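Local atomic coordinates of chitinase (Paenibacillus sp. FPU-7, PDB entry 5GZT), a protein that probably catalyses the random endo-hydrolysis of beta-1,4 linkages between N-acetylglucosamine units in chitin and chitodextrins. Residues 147-152 / 161-166; 467-472 / 515-520; 96-101 / 105-110; 74-79 / 84-89; 195-200 / 251-256. All blocks are in the same frame, centred on the assembly; numbering follows the deposited sequence. Where two conformers were deposited one is given.

Contact 1: residues 147-152 / 161-166; sequences ESAPGK and VTTGGS
E147 meets G164 through backbone alone: its carbonyl O lies 3.4 Å from CA of G164. The bond from CA to CB of E147 points away from segment 161-166. Its OE1 is hydrogen-bonded to the backbone N of G128. G164 has a positive phi of 73°, which favours glycine, and it is poorly ordered. Next along the chain, A149 supplies a methyl group. CB of A149 is 4.0 Å from CG2 of T163 and equally far from CB of T163. The threonine methyl is turned this way because CG2 stands anti to its own carbonyl carbon, beside the backbone N. P150 follows, with CD 4.3 Å from the same CG2 of T163. The methyl thus rests loosely against two consecutive residues. P150 is the buried one of the group, and its ring also packs on V132 and A135 of strand 131-137. No hydrogen bond joins the two segments, and the touching side-chain atoms are all carbon. Segment 147-152 is the corner between strands 145-146 and 152-154, which lie in different sheets. Strand 162-163 is the outermost strand of the first of these sheets. The arrangement is that of the last turn of a parallel beta-helix, where the final strand leans on the corner of the coil before it.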
# COMPACT_ATOMS: atom_id res chain seq x y z
N GLU B 147 37.96 -10.30 -45.58
CA GLU B 147 37.41 -9.36 -46.62
C GLU B 147 36.06 -8.85 -46.15
O GLU B 147 35.79 -7.70 -46.32
CB GLU B 147 37.31 -10.00 -48.00
CG GLU B 147 38.65 -10.14 -48.67
CD GLU B 147 38.56 -10.78 -50.04
OE1 GLU B 147 37.46 -11.24 -50.46
OE2 GLU B 147 39.62 -10.86 -50.71
N SER B 148 35.27 -9.69 -45.51
CA SER B 148 34.08 -9.18 -44.85
C SER B 148 34.11 -9.53 -43.35
O SER B 148 34.34 -10.67 -42.95
CB SER B 148 32.79 -9.61 -45.57
OG SER B 148 32.51 -10.96 -45.47
N ALA B 149 33.88 -8.49 -42.55
CA ALA B 149 34.01 -8.56 -41.11
C ALA B 149 33.16 -9.65 -40.53
O ALA B 149 32.04 -9.84 -40.96
CB ALA B 149 33.66 -7.22 -40.47
N PRO B 150 33.73 -10.43 -39.57
CA PRO B 150 32.92 -11.38 -38.78
C PRO B 150 31.89 -10.64 -37.96
O PRO B 150 32.13 -9.50 -37.65
CB PRO B 150 33.93 -12.04 -37.81
CG PRO B 150 35.14 -11.20 -37.86
CD PRO B 150 35.13 -10.37 -39.12
N GLY B 151 30.81 -11.31 -37.56
CA GLY B 151 29.74 -10.65 -36.76
C GLY B 151 30.21 -10.25 -35.39
O GLY B 151 29.93 -9.15 -34.94
N LYS B 152 30.87 -11.17 -34.68
CA LYS B 152 31.63 -10.84 -33.43
C LYS B 152 33.03 -11.47 -33.46
O LYS B 152 33.22 -12.51 -34.11
CB LYS B 152 30.94 -11.35 -32.18
CG LYS B 152 29.51 -10.87 -31.98
CD LYS B 152 28.87 -11.59 -30.81
CE LYS B 152 28.54 -13.05 -31.09
NZ LYS B 152 29.34 -14.03 -30.27
N VAL B 161 43.16 -8.16 -35.86
CA VAL B 161 42.70 -8.62 -37.17
C VAL B 161 42.30 -7.39 -38.00
O VAL B 161 41.92 -6.35 -37.46
CB VAL B 161 41.53 -9.64 -37.11
CG1 VAL B 161 41.89 -10.81 -36.21
CG2 VAL B 161 40.25 -9.02 -36.64
N THR B 162 42.47 -7.51 -39.30
CA THR B 162 41.99 -6.47 -40.24
C THR B 162 40.72 -6.93 -40.97
O THR B 162 40.50 -8.12 -41.20
CB THR B 162 43.04 -6.09 -41.22
OG1 THR B 162 43.58 -7.27 -41.81
CG2 THR B 162 44.11 -5.22 -40.54
N THR B 163 39.89 -5.96 -41.31
CA THR B 163 38.64 -6.20 -42.00
C THR B 163 38.34 -5.22 -43.17
O THR B 163 38.93 -4.13 -43.27
CB THR B 163 37.49 -6.03 -41.00
OG1 THR B 163 37.49 -4.69 -40.58
CG2 THR B 163 37.61 -6.95 -39.76
N GLY B 164 37.36 -5.60 -43.99
CA GLY B 164 36.74 -4.68 -45.00
C GLY B 164 37.77 -4.52 -46.08
O GLY B 164 38.80 -5.22 -46.05
N GLY B 165 37.54 -3.61 -47.04
CA GLY B 165 38.58 -3.28 -48.02
C GLY B 165 39.81 -2.59 -47.39
O GLY B 165 40.11 -2.71 -46.18
N SER B 166 40.52 -1.85 -48.25
CA SER B 166 41.50 -0.86 -47.79
C SER B 166 40.82 0.33 -47.00
O SER B 166 41.53 1.06 -46.29
CB SER B 166 42.35 -0.31 -48.96
OG SER B 166 43.00 -1.30 -49.73

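Contact 2: residues 467-472 / 515-520; sequences VELTKI and KLYLNN
In the first glycosyl hydrolase family 18 barrel, L469 of the short helix 469-472 packs against Y517 and N520 of segment 515-520, which lies on helix 510-519. The two methyls of L469 divide the work. CD1 lies 3.6 Å from CB of N520. CD2 lies 3.8 Å from CE2 of Y517, approaching the ring obliquely, and the two side chains cross at about a right angle. T464 and V522 each touch both L469 and Y517 and close the apolar patch. The phenol of Y517 is held beyond it, where OH is hydrogen-bonded to O of G458.

The outer side of the contact is polar. A water bridges the segments: it lies 2.7 Å from OG1 of T470 and donates to O of N520 at 2.6 Å. OG1 faces it from beside the backbone N of T470 (chi1 -75°). The amide of N520 folds back on its own segment. Its ND2 donates to O of L516 at 2.9 Å, with an N-H...O angle of 151°. This donor sits above the carbonyl plane, 40° out of it. The backbone N of N520 turns to the same O with a longer, weak bond, and makes a sounder one to O of Y517. This is helix-to-helix packing on the outside of a TIM barrel, with Y517 also reaching inward to L527 of barrel strand 527-532.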
# COMPACT_ATOMS: atom_id res chain seq x y z
N VAL B 467 15.08 -18.04 -8.01
CA VAL B 467 14.22 -17.40 -8.99
C VAL B 467 15.09 -16.54 -9.91
O VAL B 467 16.29 -16.34 -9.65
CB VAL B 467 13.09 -16.52 -8.34
CG1 VAL B 467 12.24 -17.31 -7.35
CG2 VAL B 467 13.69 -15.33 -7.63
N GLU B 468 14.46 -16.08 -10.99
CA GLU B 468 15.13 -15.37 -12.11
C GLU B 468 14.75 -13.91 -12.12
O GLU B 468 13.88 -13.46 -12.90
CB GLU B 468 14.84 -16.07 -13.47
CG GLU B 468 15.25 -17.56 -13.50
CD GLU B 468 15.00 -18.28 -14.85
OE1 GLU B 468 13.89 -18.18 -15.44
OE2 GLU B 468 15.94 -18.98 -15.29
N LEU B 469 15.39 -13.16 -11.22
CA LEU B 469 14.89 -11.83 -10.89
C LEU B 469 14.88 -10.93 -12.10
O LEU B 469 13.88 -10.23 -12.39
CB LEU B 469 15.67 -11.20 -9.71
CG LEU B 469 15.53 -11.91 -8.37
CD1 LEU B 469 16.58 -11.42 -7.41
CD2 LEU B 469 14.14 -11.67 -7.82
N THR B 470 16.01 -10.94 -12.81
CA THR B 470 16.16 -10.09 -13.98
C THR B 470 15.14 -10.54 -15.01
O THR B 470 14.48 -9.71 -15.65
CB THR B 470 17.62 -10.16 -14.52
OG1 THR B 470 18.49 -9.41 -13.64
CG2 THR B 470 17.70 -9.58 -15.95
N LYS B 471 14.94 -11.87 -15.11
CA LYS B 471 13.90 -12.39 -16.02
C LYS B 471 12.47 -12.11 -15.64
O LYS B 471 11.70 -11.73 -16.51
CB LYS B 471 14.10 -13.87 -16.30
CG LYS B 471 15.42 -14.11 -17.03
CD LYS B 471 15.53 -15.53 -17.56
CE LYS B 471 16.94 -16.07 -17.37
NZ LYS B 471 17.10 -17.27 -18.23
N ILE B 472 12.08 -12.24 -14.37
CA ILE B 472 10.65 -12.04 -14.02
C ILE B 472 10.27 -10.61 -13.87
O ILE B 472 9.12 -10.23 -14.02
CB ILE B 472 10.25 -12.80 -12.73
CG1 ILE B 472 10.94 -12.26 -11.47
CG2 ILE B 472 10.53 -14.28 -12.89
CD1 ILE B 472 10.95 -13.23 -10.30
N LYS B 515 19.27 -4.32 -0.42
CA LYS B 515 20.59 -4.25 -1.03
C LYS B 515 20.78 -5.54 -1.88
O LYS B 515 21.32 -5.45 -2.96
CB LYS B 515 21.67 -4.10 -0.01
CG LYS B 515 21.79 -2.70 0.52
CD LYS B 515 22.76 -2.67 1.72
CE LYS B 515 22.96 -1.24 2.13
NZ LYS B 515 23.59 -0.90 3.42
N LEU B 516 20.32 -6.69 -1.39
CA LEU B 516 20.40 -7.93 -2.12
C LEU B 516 19.62 -7.87 -3.41
O LEU B 516 20.13 -8.24 -4.49
CB LEU B 516 19.97 -9.14 -1.28
CG LEU B 516 19.72 -10.49 -1.96
CD1 LEU B 516 21.06 -11.19 -2.36
CD2 LEU B 516 18.92 -11.38 -1.02
N TYR B 517 18.41 -7.36 -3.35
CA TYR B 517 17.57 -7.25 -4.50
C TYR B 517 18.14 -6.25 -5.52
O TYR B 517 18.25 -6.59 -6.74
CB TYR B 517 16.10 -6.97 -4.14
CG TYR B 517 15.34 -8.22 -3.81
CD1 TYR B 517 15.60 -8.92 -2.63
CD2 TYR B 517 14.43 -8.76 -4.71
CE1 TYR B 517 15.01 -10.14 -2.38
CE2 TYR B 517 13.84 -9.96 -4.45
CZ TYR B 517 14.12 -10.63 -3.29
OH TYR B 517 13.42 -11.83 -3.05
N LEU B 518 18.53 -5.05 -5.06
CA LEU B 518 19.11 -4.06 -5.96
C LEU B 518 20.40 -4.62 -6.64
O LEU B 518 20.62 -4.41 -7.80
CB LEU B 518 19.45 -2.77 -5.26
CG LEU B 518 18.35 -1.90 -4.66
CD1 LEU B 518 19.01 -0.79 -3.86
CD2 LEU B 518 17.47 -1.29 -5.72
N ASN B 519 21.18 -5.36 -5.89
CA ASN B 519 22.37 -5.99 -6.38
C ASN B 519 22.14 -7.07 -7.43
O ASN B 519 23.09 -7.44 -8.13
CB ASN B 519 23.16 -6.58 -5.21
CG ASN B 519 24.01 -5.51 -4.45
OD1 ASN B 519 24.22 -4.40 -4.95
ND2 ASN B 519 24.49 -5.86 -3.24
N ASN B 520 20.93 -7.61 -7.51
CA ASN B 520 20.56 -8.54 -8.57
C ASN B 520 19.84 -7.87 -9.75
O ASN B 520 19.28 -8.53 -10.59
CB ASN B 520 19.72 -9.65 -7.96
CG ASN B 520 20.55 -10.69 -7.28
OD1 ASN B 520 21.13 -11.54 -7.94
ND2 ASN B 520 20.63 -10.65 -5.94
O HOH W 1 20.16 -10.60 -11.91

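Contact 3: residues 96-101 / 105-110; sequences LTVAAS and AVIVLA
V98 meets A105 and I107 across the interior of a parallel beta-helix, where strands of two sheets face each other and their inward side chains interlock. CG1 of V98 is 3.6 Å from CB of A105. Its other branch, CG2, is 3.8 Å from CD1 of I107, and these two side chains reach toward each other tip to tip. V98 serves both partners because CG1 is anti to its backbone N (chi1 -175°), leaving CG2 beside that N. I107 is split in the same way. Its CG1 arm goes to V98, while its CG2 lies 4.0 Å from CD2 of L96. L96 and I107 run past each other in opposite directions rather than meeting end on. All four residues are buried, and the closest pairs are all methyl to methyl.

The next shell comes from the neighbouring coils. V76 and V78 of strand 72-78 touch L96, and V78 also touches I107. On the following coil, V115 and L118 lie against L96, and L120 lies against V98. T124 covers V98 and A105 together. The strands themselves are fixed by their own sheets and not by each other. L96 is bonded through its backbone to T117 and T119, and T97 to V76 and V78. This leaves side-chain packing to join these two faces. Just past strand 92-98, the backbone N of A99 is probably hydrogen-bonded to O of V78.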
# COMPACT_ATOMS: atom_id res chain seq x y z
N LEU B 96 34.71 -24.03 -37.65
CA LEU B 96 35.79 -24.21 -38.59
C LEU B 96 37.01 -23.80 -37.82
O LEU B 96 37.02 -22.70 -37.23
CB LEU B 96 35.58 -23.28 -39.80
CG LEU B 96 36.64 -23.09 -40.88
CD1 LEU B 96 37.31 -24.32 -41.39
CD2 LEU B 96 35.97 -22.38 -42.08
N THR B 97 38.06 -24.61 -37.89
CA THR B 97 39.25 -24.37 -37.10
C THR B 97 40.44 -24.45 -37.98
O THR B 97 40.57 -25.42 -38.72
CB THR B 97 39.34 -25.43 -35.94
OG1 THR B 97 38.24 -25.24 -35.02
CG2 THR B 97 40.68 -25.29 -35.20
N VAL B 98 41.31 -23.43 -37.90
CA VAL B 98 42.50 -23.41 -38.68
C VAL B 98 43.65 -23.61 -37.67
O VAL B 98 43.89 -22.77 -36.80
CB VAL B 98 42.63 -22.10 -39.46
CG1 VAL B 98 43.82 -22.19 -40.35
CG2 VAL B 98 41.33 -21.81 -40.27
N ALA B 99 44.37 -24.70 -37.83
CA ALA B 99 45.39 -25.12 -36.86
C ALA B 99 46.66 -24.36 -37.03
O ALA B 99 46.96 -23.85 -38.12
CB ALA B 99 45.68 -26.63 -37.04
N ALA B 100 47.48 -24.41 -35.96
CA ALA B 100 48.75 -23.72 -35.87
C ALA B 100 49.71 -24.20 -36.91
O ALA B 100 50.67 -23.47 -37.29
CB ALA B 100 49.37 -23.94 -34.44
N SER B 101 49.54 -25.44 -37.32
CA SER B 101 50.37 -25.96 -38.42
C SER B 101 50.09 -25.38 -39.83
O SER B 101 50.93 -25.56 -40.74
CB SER B 101 50.24 -27.46 -38.48
OG SER B 101 51.06 -28.04 -37.48
N ALA B 105 47.55 -20.32 -44.39
CA ALA B 105 46.19 -20.81 -44.67
C ALA B 105 45.31 -19.72 -45.39
O ALA B 105 45.44 -18.53 -45.09
CB ALA B 105 45.49 -21.28 -43.41
N VAL B 106 44.48 -20.13 -46.36
CA VAL B 106 43.47 -19.20 -46.94
C VAL B 106 42.16 -19.89 -46.87
O VAL B 106 42.08 -21.08 -47.27
CB VAL B 106 43.76 -18.91 -48.45
CG1 VAL B 106 42.65 -18.04 -49.08
CG2 VAL B 106 45.15 -18.26 -48.60
N ILE B 107 41.14 -19.15 -46.45
CA ILE B 107 39.82 -19.68 -46.32
C ILE B 107 38.96 -18.77 -47.21
O ILE B 107 38.89 -17.55 -46.97
CB ILE B 107 39.28 -19.59 -44.90
CG1 ILE B 107 40.20 -20.25 -43.87
CG2 ILE B 107 37.92 -20.24 -44.87
CD1 ILE B 107 40.25 -21.79 -43.90
N VAL B 108 38.28 -19.36 -48.20
CA VAL B 108 37.44 -18.56 -49.16
C VAL B 108 36.00 -18.92 -48.89
O VAL B 108 35.60 -20.12 -49.12
CB VAL B 108 37.75 -18.88 -50.63
CG1 VAL B 108 37.00 -17.87 -51.55
CG2 VAL B 108 39.27 -18.95 -50.87
N LEU B 109 35.23 -17.94 -48.39
CA LEU B 109 33.86 -18.21 -48.03
C LEU B 109 33.00 -17.51 -49.03
O LEU B 109 32.94 -16.26 -49.04
CB LEU B 109 33.52 -17.67 -46.62
CG LEU B 109 34.38 -18.21 -45.44
CD1 LEU B 109 33.80 -17.70 -44.14
CD2 LEU B 109 34.41 -19.74 -45.41
N ALA B 110 32.27 -18.30 -49.82
CA ALA B 110 31.39 -17.78 -50.89
C ALA B 110 30.21 -17.04 -50.23
O ALA B 110 29.94 -17.26 -49.05
CB ALA B 110 30.90 -18.93 -51.82

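Contact 4: residues 74-79 / 84-89; sequences TDVDVA and PQLNVN. With FMT (formic acid), chain K.
V78 holds CG1 anti to its backbone N (chi1 -177°), which turns this methyl onto the ring of P84, 3.7 Å from its CG. V76 has nearly the same torsion, and its CG1 comes within 3.9 Å of CD2 of L86. L86 reaches across with this CD2. The two strands face each other across the interior of a parallel beta-helix coil, each in a different sheet. The CD2 methyl of L86 is shared: CG2 of V78 touches it more loosely, at 4.2 Å. V76 and L86 cross obliquely. The four residues are buried, and no hydrogen bond links the segments.

V67 packs on L86 from the preceding coil, and I93 touches V76 from the following one. On the outer face D75 makes a salt bridge to R95. A bound sodium ion lies about 10 Å from the side chain of V76. Strand 85-89 ends at N89, beside a formic acid molecule that probably came from the crystallisation liquor and is also bonded to K41 and S70. ND2 of N89 donates to its O1 at 3.2 Å, almost perfectly straight at 178°.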
# COMPACT_ATOMS: atom_id res chain seq x y z
N THR B 74 29.70 -30.02 -39.62
CA THR B 74 29.79 -29.80 -38.16
C THR B 74 31.14 -29.11 -37.89
O THR B 74 31.19 -27.88 -37.86
CB THR B 74 29.60 -31.14 -37.39
OG1 THR B 74 30.45 -32.14 -37.97
CG2 THR B 74 28.19 -31.58 -37.49
N ASP B 75 32.19 -29.92 -37.75
CA ASP B 75 33.50 -29.49 -37.42
C ASP B 75 34.28 -29.69 -38.67
O ASP B 75 34.32 -30.80 -39.23
CB ASP B 75 34.18 -30.34 -36.31
CG ASP B 75 33.48 -30.21 -34.96
OD1 ASP B 75 33.42 -29.12 -34.40
OD2 ASP B 75 33.05 -31.21 -34.43
N VAL B 76 34.94 -28.61 -39.09
CA VAL B 76 35.83 -28.68 -40.22
C VAL B 76 37.13 -28.10 -39.74
O VAL B 76 37.16 -26.96 -39.28
CB VAL B 76 35.36 -27.82 -41.38
CG1 VAL B 76 36.39 -27.84 -42.53
CG2 VAL B 76 34.00 -28.27 -41.81
N ASP B 77 38.19 -28.85 -40.00
CA ASP B 77 39.47 -28.67 -39.44
C ASP B 77 40.55 -28.58 -40.49
O ASP B 77 40.77 -29.59 -41.19
CB ASP B 77 39.76 -29.92 -38.61
CG ASP B 77 39.97 -29.62 -37.23
OD1 ASP B 77 38.98 -29.27 -36.52
OD2 ASP B 77 41.16 -29.68 -36.92
N VAL B 78 41.29 -27.48 -40.54
CA VAL B 78 42.35 -27.31 -41.51
C VAL B 78 43.63 -27.48 -40.69
O VAL B 78 44.01 -26.58 -39.93
CB VAL B 78 42.29 -25.93 -42.16
CG1 VAL B 78 43.34 -25.78 -43.22
CG2 VAL B 78 40.90 -25.63 -42.66
N ALA B 79 44.32 -28.60 -40.92
CA ALA B 79 45.45 -29.04 -40.10
C ALA B 79 46.52 -29.56 -41.06
O ALA B 79 46.86 -30.76 -41.06
CB ALA B 79 44.95 -30.15 -39.16
N PRO B 84 47.56 -24.54 -47.11
CA PRO B 84 46.28 -25.04 -47.52
C PRO B 84 45.32 -23.88 -47.88
O PRO B 84 45.43 -22.82 -47.29
CB PRO B 84 45.80 -25.82 -46.28
CG PRO B 84 46.48 -25.19 -45.11
CD PRO B 84 47.75 -24.59 -45.63
N GLN B 85 44.47 -24.10 -48.88
CA GLN B 85 43.29 -23.30 -49.13
C GLN B 85 42.07 -24.19 -49.04
O GLN B 85 42.03 -25.23 -49.70
CB GLN B 85 43.32 -22.70 -50.52
CG GLN B 85 42.10 -21.81 -50.80
CD GLN B 85 42.37 -20.88 -51.98
OE1 GLN B 85 43.45 -20.29 -52.10
NE2 GLN B 85 41.39 -20.75 -52.86
N LEU B 86 41.08 -23.74 -48.25
CA LEU B 86 39.74 -24.34 -48.13
C LEU B 86 38.78 -23.38 -48.82
O LEU B 86 38.67 -22.17 -48.45
CB LEU B 86 39.34 -24.56 -46.66
CG LEU B 86 37.95 -25.09 -46.46
CD1 LEU B 86 37.87 -26.48 -47.04
CD2 LEU B 86 37.46 -25.11 -45.04
N ASN B 87 38.12 -23.90 -49.86
CA ASN B 87 36.98 -23.19 -50.52
C ASN B 87 35.71 -23.72 -49.94
O ASN B 87 35.46 -24.92 -49.99
CB ASN B 87 36.97 -23.40 -52.05
CG ASN B 87 37.84 -22.38 -52.76
OD1 ASN B 87 37.38 -21.31 -53.27
ND2 ASN B 87 39.09 -22.66 -52.73
N VAL B 88 34.86 -22.82 -49.45
CA VAL B 88 33.56 -23.21 -49.03
C VAL B 88 32.62 -22.44 -49.95
O VAL B 88 32.52 -21.21 -49.91
CB VAL B 88 33.30 -22.87 -47.57
CG1 VAL B 88 31.98 -23.53 -47.13
CG2 VAL B 88 34.50 -23.32 -46.70
N ASN B 89 31.93 -23.20 -50.77
CA ASN B 89 31.13 -22.66 -51.88
C ASN B 89 29.69 -22.47 -51.55
O ASN B 89 29.03 -21.64 -52.20
CB ASN B 89 31.26 -23.60 -53.08
CG ASN B 89 32.52 -23.38 -53.84
OD1 ASN B 89 33.44 -22.67 -53.41
ND2 ASN B 89 32.54 -23.93 -55.03
C FMT K . 28.89 -25.31 -55.87
O1 FMT K . 30.07 -25.65 -56.04
O2 FMT K . 28.27 -25.36 -54.66

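Contact 5: residues 195-200 / 251-256; sequences RQLVLK and GTWLYS
W253, which packs against L197, has its indole NE1 hydrogen-bonded to O of A249, just before its own strand. This bond helps fix the indole, whose CG stands beside the backbone N (chi1 -72°). The carbonyl O of G251 lies in the ring plane at the edge. L197 meets the base of this side chain: its CD2 is 3.9 Å from CB of W253 and approaches the ring obliquely.

The second pair is tighter. L199 places CD2 over one face of the Y255 ring, 3.4 Å from the centroid and only 6° off the ring normal. This is a CH-pi contact, and the methyl lies almost over the ring centre, 3.6 Å from CZ of Y255. The other methyl, CD1 of L199, is 3.9 Å from CD2 of Y255. The tyrosine ring is set for this by chi1 of 69°, which puts CG in the crowded position between the backbone N and the carbonyl carbon.

All four residues are buried, and no hydrogen bond crosses between the strands. T189 of strand 184-191 touches both L199 and Y255. L197 also reaches A273 of strand 264-284. Away from this interface, OG1 of T252 is hydrogen-bonded to OD2 of D477 in the neighbouring family 18 barrel region. Strand 197-203 belongs to an antiparallel sheet, and strand 251-261 to another set of strands facing it, as in the apolar core of a beta-sandwich.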
# COMPACT_ATOMS: atom_id res chain seq x y z
N ARG B 195 5.70 12.45 -5.63
CA ARG B 195 4.80 11.81 -6.54
C ARG B 195 4.63 12.58 -7.85
O ARG B 195 3.54 12.69 -8.43
CB ARG B 195 3.49 11.45 -5.79
CG ARG B 195 3.80 10.37 -4.76
CD ARG B 195 2.56 9.92 -4.10
NE ARG B 195 2.13 11.00 -3.24
CZ ARG B 195 0.97 11.61 -3.28
NH1 ARG B 195 0.03 11.29 -4.17
NH2 ARG B 195 0.75 12.58 -2.40
N GLN B 196 5.78 13.07 -8.32
CA GLN B 196 5.93 13.44 -9.72
C GLN B 196 6.39 12.29 -10.58
O GLN B 196 7.17 11.46 -10.16
CB GLN B 196 6.94 14.54 -9.90
CG GLN B 196 6.46 15.82 -9.30
CD GLN B 196 7.46 16.91 -9.53
OE1 GLN B 196 8.62 16.76 -9.20
NE2 GLN B 196 7.02 18.00 -10.13
N LEU B 197 5.85 12.28 -11.78
CA LEU B 197 6.27 11.41 -12.84
C LEU B 197 7.20 12.21 -13.79
O LEU B 197 6.88 13.34 -14.19
CB LEU B 197 5.03 10.92 -13.57
CG LEU B 197 5.23 9.85 -14.62
CD1 LEU B 197 6.14 8.76 -14.13
CD2 LEU B 197 3.90 9.25 -15.06
N VAL B 198 8.36 11.63 -14.09
CA VAL B 198 9.36 12.25 -14.91
C VAL B 198 9.58 11.30 -16.07
O VAL B 198 9.93 10.13 -15.84
CB VAL B 198 10.66 12.53 -14.13
CG1 VAL B 198 11.76 13.03 -15.07
CG2 VAL B 198 10.42 13.60 -13.07
N LEU B 199 9.34 11.80 -17.30
CA LEU B 199 9.53 11.02 -18.54
C LEU B 199 10.66 11.60 -19.37
O LEU B 199 10.55 12.74 -19.82
CB LEU B 199 8.27 11.05 -19.35
CG LEU B 199 7.15 10.31 -18.67
CD1 LEU B 199 5.80 10.63 -19.30
CD2 LEU B 199 7.44 8.81 -18.71
N LYS B 200 11.72 10.82 -19.54
CA LYS B 200 12.82 11.19 -20.40
C LYS B 200 12.83 10.37 -21.68
O LYS B 200 12.72 9.13 -21.64
CB LYS B 200 14.18 10.99 -19.72
CG LYS B 200 14.48 11.97 -18.60
CD LYS B 200 15.97 12.04 -18.26
CE LYS B 200 16.54 10.65 -17.99
NZ LYS B 200 17.95 10.63 -17.50
N GLY B 251 1.03 4.15 -7.80
CA GLY B 251 0.86 2.89 -8.50
C GLY B 251 1.37 2.96 -9.94
O GLY B 251 2.34 3.69 -10.23
N THR B 252 0.72 2.22 -10.84
CA THR B 252 1.23 2.10 -12.22
C THR B 252 0.53 3.10 -13.18
O THR B 252 -0.69 3.09 -13.27
CB THR B 252 1.10 0.70 -12.75
OG1 THR B 252 1.85 -0.19 -11.94
CG2 THR B 252 1.68 0.65 -14.17
N TRP B 253 1.31 3.99 -13.79
CA TRP B 253 0.81 4.94 -14.84
C TRP B 253 1.18 4.42 -16.22
O TRP B 253 2.24 3.86 -16.42
CB TRP B 253 1.36 6.35 -14.66
CG TRP B 253 0.73 7.01 -13.51
CD1 TRP B 253 0.88 6.64 -12.21
CD2 TRP B 253 -0.18 8.12 -13.51
NE1 TRP B 253 0.15 7.47 -11.40
CE2 TRP B 253 -0.51 8.39 -12.16
CE3 TRP B 253 -0.68 8.98 -14.50
CZ2 TRP B 253 -1.38 9.42 -11.78
CZ3 TRP B 253 -1.56 10.01 -14.12
CH2 TRP B 253 -1.90 10.22 -12.77
N LEU B 254 0.27 4.59 -17.16
CA LEU B 254 0.54 4.27 -18.57
C LEU B 254 0.74 5.60 -19.30
O LEU B 254 -0.01 6.56 -19.08
CB LEU B 254 -0.60 3.44 -19.16
CG LEU B 254 -0.91 2.10 -18.44
CD1 LEU B 254 -2.18 1.48 -19.00
CD2 LEU B 254 0.24 1.11 -18.55
N TYR B 255 1.77 5.67 -20.12
CA TYR B 255 1.97 6.89 -20.92
C TYR B 255 2.19 6.60 -22.42
O TYR B 255 2.68 5.54 -22.80
CB TYR B 255 3.12 7.74 -20.35
CG TYR B 255 4.48 7.12 -20.50
CD1 TYR B 255 4.92 6.13 -19.63
CD2 TYR B 255 5.34 7.51 -21.52
CE1 TYR B 255 6.16 5.54 -19.77
CE2 TYR B 255 6.59 6.92 -21.66
CZ TYR B 255 7.00 5.94 -20.79
OH TYR B 255 8.24 5.34 -20.93
N SER B 256 1.78 7.56 -23.25
CA SER B 256 2.16 7.62 -24.68
C SER B 256 2.81 8.97 -24.98
O SER B 256 2.38 10.03 -24.47
CB SER B 256 0.95 7.49 -25.59
OG SER B 256 0.14 8.64 -25.43

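From the N terminus, contact 4 comes first and closes the short turn 80-83. Contact 3 closes the next, 102-104, one coil further on. Their centres are 6 Å apart, and both reach the same two sheets of the beta-helix; O of V108 and N of V88 are 2.8 Å apart, a probable hydrogen bond. Contact 1 closes the loop 153-160 at the end of the same beta-helix, its centre 15 Å from that of contact 3. Contact 5 spans fifty residues and joins two facing sets of strands, consistent with a beta-sandwich. Contact 2 closes residues 473-514 in the first barrel, its centre 23 Å from that of contact 5. All five run in series; none nest or cross.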